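Local coordinates for DUF5624 domain-containing protein (Legionella pneumophila subsp. pneumophila, PDB 4JX2), which is of unknown function but is probably secreted, and combines many alpha helices with a small mixed beta sheet, at residues I119-K130 with F203-L213. Residues are numbered along the deposited sequence; the frame is centred on the assembly and turned at random.
Sequences IGPALMYLAKIK and FDMASLQNDFL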
loop_
_atom_site.group_PDB
_atom_site.type_symbol
_atom_site.label_atom_id
_atom_site.label_comp_id
_atom_site.label_asym_id
_atom_site.label_seq_id
_atom_site.Cartn_x
_atom_site.Cartn_y
_atom_site.Cartn_z
ATOM N N ILE A 119 11.845 16.606 -19.511
ATOM C CA ILE A 119 11.886 16.816 -20.967
ATOM C C ILE A 119 11.775 15.448 -21.680
ATOM O O ILE A 119 10.990 15.336 -22.633
ATOM C CB ILE A 119 13.133 17.648 -21.374
ATOM C CG1 ILE A 119 12.903 19.123 -20.968
ATOM C CG2 ILE A 119 13.475 17.503 -22.871
ATOM C CD1 ILE A 119 14.149 20.041 -21.042
ATOM N N GLY A 120 12.479 14.435 -21.155
ATOM C CA GLY A 120 12.432 13.061 -21.656
ATOM C C GLY A 120 11.017 12.502 -21.628
ATOM O O GLY A 120 10.442 12.251 -22.697
ATOM N N PRO A 121 10.380 12.389 -20.418
ATOM C CA PRO A 121 8.984 11.887 -20.350
ATOM C C PRO A 121 8.000 12.703 -21.188
ATOM O O PRO A 121 7.117 12.112 -21.815
ATOM C CB PRO A 121 8.649 11.988 -18.860
ATOM C CG PRO A 121 9.978 11.834 -18.187
ATOM C CD PRO A 121 10.934 12.581 -19.058
ATOM N N ALA A 122 8.164 14.050 -21.229
ATOM C CA ALA A 122 7.324 14.947 -22.050
ATOM C C ALA A 122 7.357 14.532 -23.525
ATOM O O ALA A 122 6.296 14.376 -24.146
ATOM C CB ALA A 122 7.786 16.389 -21.910
ATOM N N LEU A 123 8.577 14.303 -24.065
ATOM C CA LEU A 123 8.771 13.897 -25.450
ATOM C C LEU A 123 8.194 12.504 -25.709
ATOM O O LEU A 123 7.588 12.291 -26.772
ATOM C CB LEU A 123 10.247 13.975 -25.845
ATOM C CG LEU A 123 10.761 15.381 -26.157
ATOM C CD1 LEU A 123 12.253 15.376 -26.343
ATOM C CD2 LEU A 123 10.044 15.999 -27.383
HETATM N N MSE A 124 8.330 11.582 -24.722
HETATM C CA MSE A 124 7.761 10.218 -24.782
HETATM C C MSE A 124 6.228 10.284 -24.913
HETATM O O MSE A 124 5.639 9.616 -25.768
HETATM C CB MSE A 124 8.142 9.403 -23.542
HETATM C CG MSE A 124 9.584 8.987 -23.500
HETATM SE SE MSE A 124 10.036 8.318 -21.706
HETATM C CE MSE A 124 11.868 9.009 -21.564
ATOM N N TYR A 125 5.606 11.153 -24.096
ATOM C CA TYR A 125 4.170 11.409 -24.074
ATOM C C TYR A 125 3.716 11.976 -25.404
ATOM O O TYR A 125 2.676 11.552 -25.910
ATOM C CB TYR A 125 3.809 12.366 -22.921
ATOM C CG TYR A 125 3.643 11.733 -21.550
ATOM C CD1 TYR A 125 4.472 10.692 -21.129
ATOM C CD2 TYR A 125 2.720 12.234 -20.639
ATOM C CE1 TYR A 125 4.347 10.130 -19.857
ATOM C CE2 TYR A 125 2.600 11.692 -19.356
ATOM C CZ TYR A 125 3.401 10.623 -18.979
ATOM O OH TYR A 125 3.278 10.071 -17.730
ATOM N N LEU A 126 4.510 12.894 -25.995
ATOM C CA LEU A 126 4.203 13.518 -27.292
ATOM C C LEU A 126 4.197 12.475 -28.424
ATOM O O LEU A 126 3.320 12.542 -29.292
ATOM C CB LEU A 126 5.168 14.674 -27.605
ATOM C CG LEU A 126 4.974 15.950 -26.766
ATOM C CD1 LEU A 126 6.158 16.850 -26.893
ATOM C CD2 LEU A 126 3.721 16.697 -27.159
ATOM N N ALA A 127 5.117 11.478 -28.365
ATOM C CA ALA A 127 5.204 10.371 -29.321
ATOM C C ALA A 127 3.931 9.513 -29.260
ATOM O O ALA A 127 3.417 9.103 -30.320
ATOM C CB ALA A 127 6.444 9.525 -29.053
ATOM N N LYS A 128 3.391 9.276 -28.024
ATOM C CA LYS A 128 2.143 8.512 -27.825
ATOM C C LYS A 128 0.926 9.315 -28.351
ATOM O O LYS A 128 0.078 8.736 -29.052
ATOM C CB LYS A 128 1.937 8.102 -26.361
ATOM C CG LYS A 128 0.701 7.205 -26.168
ATOM C CD LYS A 128 1.028 5.736 -26.109
ATOM C CE LYS A 128 0.665 5.017 -27.365
ATOM N NZ LYS A 128 1.133 3.609 -27.321
ATOM N N ILE A 129 0.871 10.653 -28.049
ATOM C CA ILE A 129 -0.185 11.549 -28.521
ATOM C C ILE A 129 -0.228 11.475 -30.048
ATOM O O ILE A 129 -1.319 11.373 -30.615
ATOM C CB ILE A 129 0.018 12.994 -27.993
ATOM C CG1 ILE A 129 -0.086 13.047 -26.443
ATOM C CG2 ILE A 129 -0.979 13.979 -28.630
ATOM C CD1 ILE A 129 0.662 14.177 -25.788
ATOM N N LYS A 130 0.960 11.464 -30.711
ATOM C CA LYS A 130 1.069 11.373 -32.176
ATOM C C LYS A 130 0.493 10.033 -32.662
ATOM O O LYS A 130 -0.352 10.030 -33.560
ATOM C CB LYS A 130 2.525 11.550 -32.633
ATOM C CG LYS A 130 2.707 11.449 -34.141
ATOM C CD LYS A 130 4.131 11.709 -34.556
ATOM C CE LYS A 130 4.292 11.672 -36.054
ATOM N NZ LYS A 130 4.437 10.288 -36.575
ATOM N N PHE A 203 9.199 11.317 -36.100
ATOM C CA PHE A 203 8.903 11.320 -34.682
ATOM C C PHE A 203 7.981 10.155 -34.340
ATOM O O PHE A 203 6.896 10.052 -34.892
ATOM C CB PHE A 203 8.329 12.669 -34.217
ATOM C CG PHE A 203 8.080 12.799 -32.730
ATOM C CD1 PHE A 203 9.123 12.662 -31.815
ATOM C CD2 PHE A 203 6.816 13.110 -32.246
ATOM C CE1 PHE A 203 8.900 12.809 -30.439
ATOM C CE2 PHE A 203 6.593 13.271 -30.873
ATOM C CZ PHE A 203 7.634 13.095 -29.973
ATOM N N ASP A 204 8.466 9.248 -33.480
ATOM C CA ASP A 204 7.765 8.079 -32.945
ATOM C C ASP A 204 8.574 7.516 -31.766
ATOM O O ASP A 204 9.698 7.972 -31.549
ATOM C CB ASP A 204 7.480 7.000 -34.018
ATOM C CG ASP A 204 8.662 6.582 -34.850
ATOM O OD1 ASP A 204 9.595 5.981 -34.290
ATOM O OD2 ASP A 204 8.633 6.814 -36.069
HETATM N N MSE A 205 8.007 6.542 -31.003
HETATM C CA MSE A 205 8.653 5.926 -29.838
HETATM C C MSE A 205 10.097 5.510 -30.152
HETATM O O MSE A 205 11.018 5.883 -29.425
HETATM C CB MSE A 205 7.861 4.693 -29.335
HETATM C CG MSE A 205 6.461 4.987 -28.805
HETATM SE SE MSE A 205 6.451 5.923 -27.108
HETATM C CE MSE A 205 4.758 5.269 -26.508
ATOM N N ALA A 206 10.276 4.764 -31.257
ATOM C CA ALA A 206 11.540 4.211 -31.735
ATOM C C ALA A 206 12.546 5.293 -32.131
ATOM O O ALA A 206 13.706 5.218 -31.712
ATOM C CB ALA A 206 11.274 3.294 -32.911
ATOM N N SER A 207 12.100 6.285 -32.938
ATOM C CA SER A 207 12.903 7.394 -33.424
ATOM C C SER A 207 13.371 8.241 -32.254
ATOM O O SER A 207 14.557 8.577 -32.188
ATOM C CB SER A 207 12.105 8.235 -34.417
ATOM O OG SER A 207 11.859 7.529 -35.625
ATOM N N LEU A 208 12.470 8.519 -31.288
ATOM C CA LEU A 208 12.793 9.315 -30.098
ATOM C C LEU A 208 13.949 8.676 -29.302
ATOM O O LEU A 208 14.888 9.384 -28.902
ATOM C CB LEU A 208 11.543 9.488 -29.206
ATOM C CG LEU A 208 11.762 10.061 -27.804
ATOM C CD1 LEU A 208 12.078 11.568 -27.840
ATOM C CD2 LEU A 208 10.592 9.770 -26.939
ATOM N N GLN A 209 13.893 7.341 -29.114
ATOM C CA GLN A 209 14.922 6.616 -28.406
ATOM C C GLN A 209 16.273 6.723 -29.126
ATOM O O GLN A 209 17.277 7.097 -28.512
ATOM C CB GLN A 209 14.518 5.144 -28.241
ATOM C CG GLN A 209 15.662 4.334 -27.627
ATOM C CD GLN A 209 15.370 2.939 -27.190
ATOM O OE1 GLN A 209 15.694 2.566 -26.067
ATOM N NE2 GLN A 209 14.802 2.129 -28.065
ATOM N N ASN A 210 16.293 6.394 -30.428
ATOM C CA ASN A 210 17.524 6.376 -31.206
ATOM C C ASN A 210 18.094 7.783 -31.477
ATOM O O ASN A 210 19.303 7.965 -31.337
ATOM C CB ASN A 210 17.268 5.628 -32.511
ATOM C CG ASN A 210 18.463 5.446 -33.403
ATOM O OD1 ASN A 210 19.287 4.554 -33.213
ATOM N ND2 ASN A 210 18.544 6.255 -34.436
ATOM N N ASP A 211 17.238 8.763 -31.861
ATOM C CA ASP A 211 17.682 10.106 -32.272
ATOM C C ASP A 211 17.982 11.057 -31.129
ATOM O O ASP A 211 18.748 12.011 -31.322
ATOM C CB ASP A 211 16.649 10.780 -33.197
ATOM C CG ASP A 211 16.324 10.024 -34.466
ATOM O OD1 ASP A 211 17.171 9.224 -34.917
ATOM O OD2 ASP A 211 15.247 10.272 -35.039
ATOM N N PHE A 212 17.375 10.830 -29.959
ATOM C CA PHE A 212 17.511 11.767 -28.844
ATOM C C PHE A 212 17.947 11.115 -27.499
ATOM O O PHE A 212 19.010 11.463 -26.980
ATOM C CB PHE A 212 16.183 12.531 -28.672
ATOM C CG PHE A 212 16.112 13.412 -27.454
ATOM C CD1 PHE A 212 16.908 14.550 -27.348
ATOM C CD2 PHE A 212 15.240 13.117 -26.414
ATOM C CE1 PHE A 212 16.831 15.372 -26.225
ATOM C CE2 PHE A 212 15.181 13.936 -25.280
ATOM C CZ PHE A 212 15.940 15.085 -25.222
ATOM N N LEU A 213 17.138 10.207 -26.936
ATOM C CA LEU A 213 17.438 9.606 -25.638
ATOM C C LEU A 213 18.818 8.934 -25.593
ATOM O O LEU A 213 19.532 9.103 -24.612
ATOM C CB LEU A 213 16.335 8.615 -25.218
ATOM C CG LEU A 213 14.936 9.204 -25.028
ATOM C CD1 LEU A 213 13.922 8.121 -24.753
ATOM C CD2 LEU A 213 14.913 10.280 -23.951
#
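Phe-203 is an example of an aromatic residue, just ahead of a helix N-cap, packing on the backbone of a neighbouring helix, 119-130. With CG anti to the backbone N (chi1 -176°), its ring reaches the turn 123-127: CZ is 3.3 Å from Leu-123 O, which faces the rim close to the ring plane, and CE2 is 3.4 Å from Ala-127 N.

Among apolar side chains, Leu-208 forks over the helix, CD1 reaching Leu-123 CB and CD2 Met-124 CA, at 3.6 Å each. Leu-123 CD1 meets Phe-212 CE2 at 3.4 Å, the side chains crossing at about a right angle, while Met-124 CE touches Leu-213. Ala-127 CB packs beside Met-205 SE at 4.1 Å, and Met-205 CE lies by Lys-128 CD; both methionines are selenomethionines. The segments form an antiparallel helix pair, axes 9.6 Å apart at 149°, within the DUF5624 region, linked by helices and loops without strand; helix 175-197 also packs on Leu-123 and Phe-203.

Where helix 205-213 begins, Lys-130, extended until chi4, gives NZ to Phe-203 O at 3.0 Å, almost end-on (C=O...N 168°). Asp-204, the residue after Phe-203, is the N-cap, its OD1 accepting from Ser-207 N and OG from one carboxylate face.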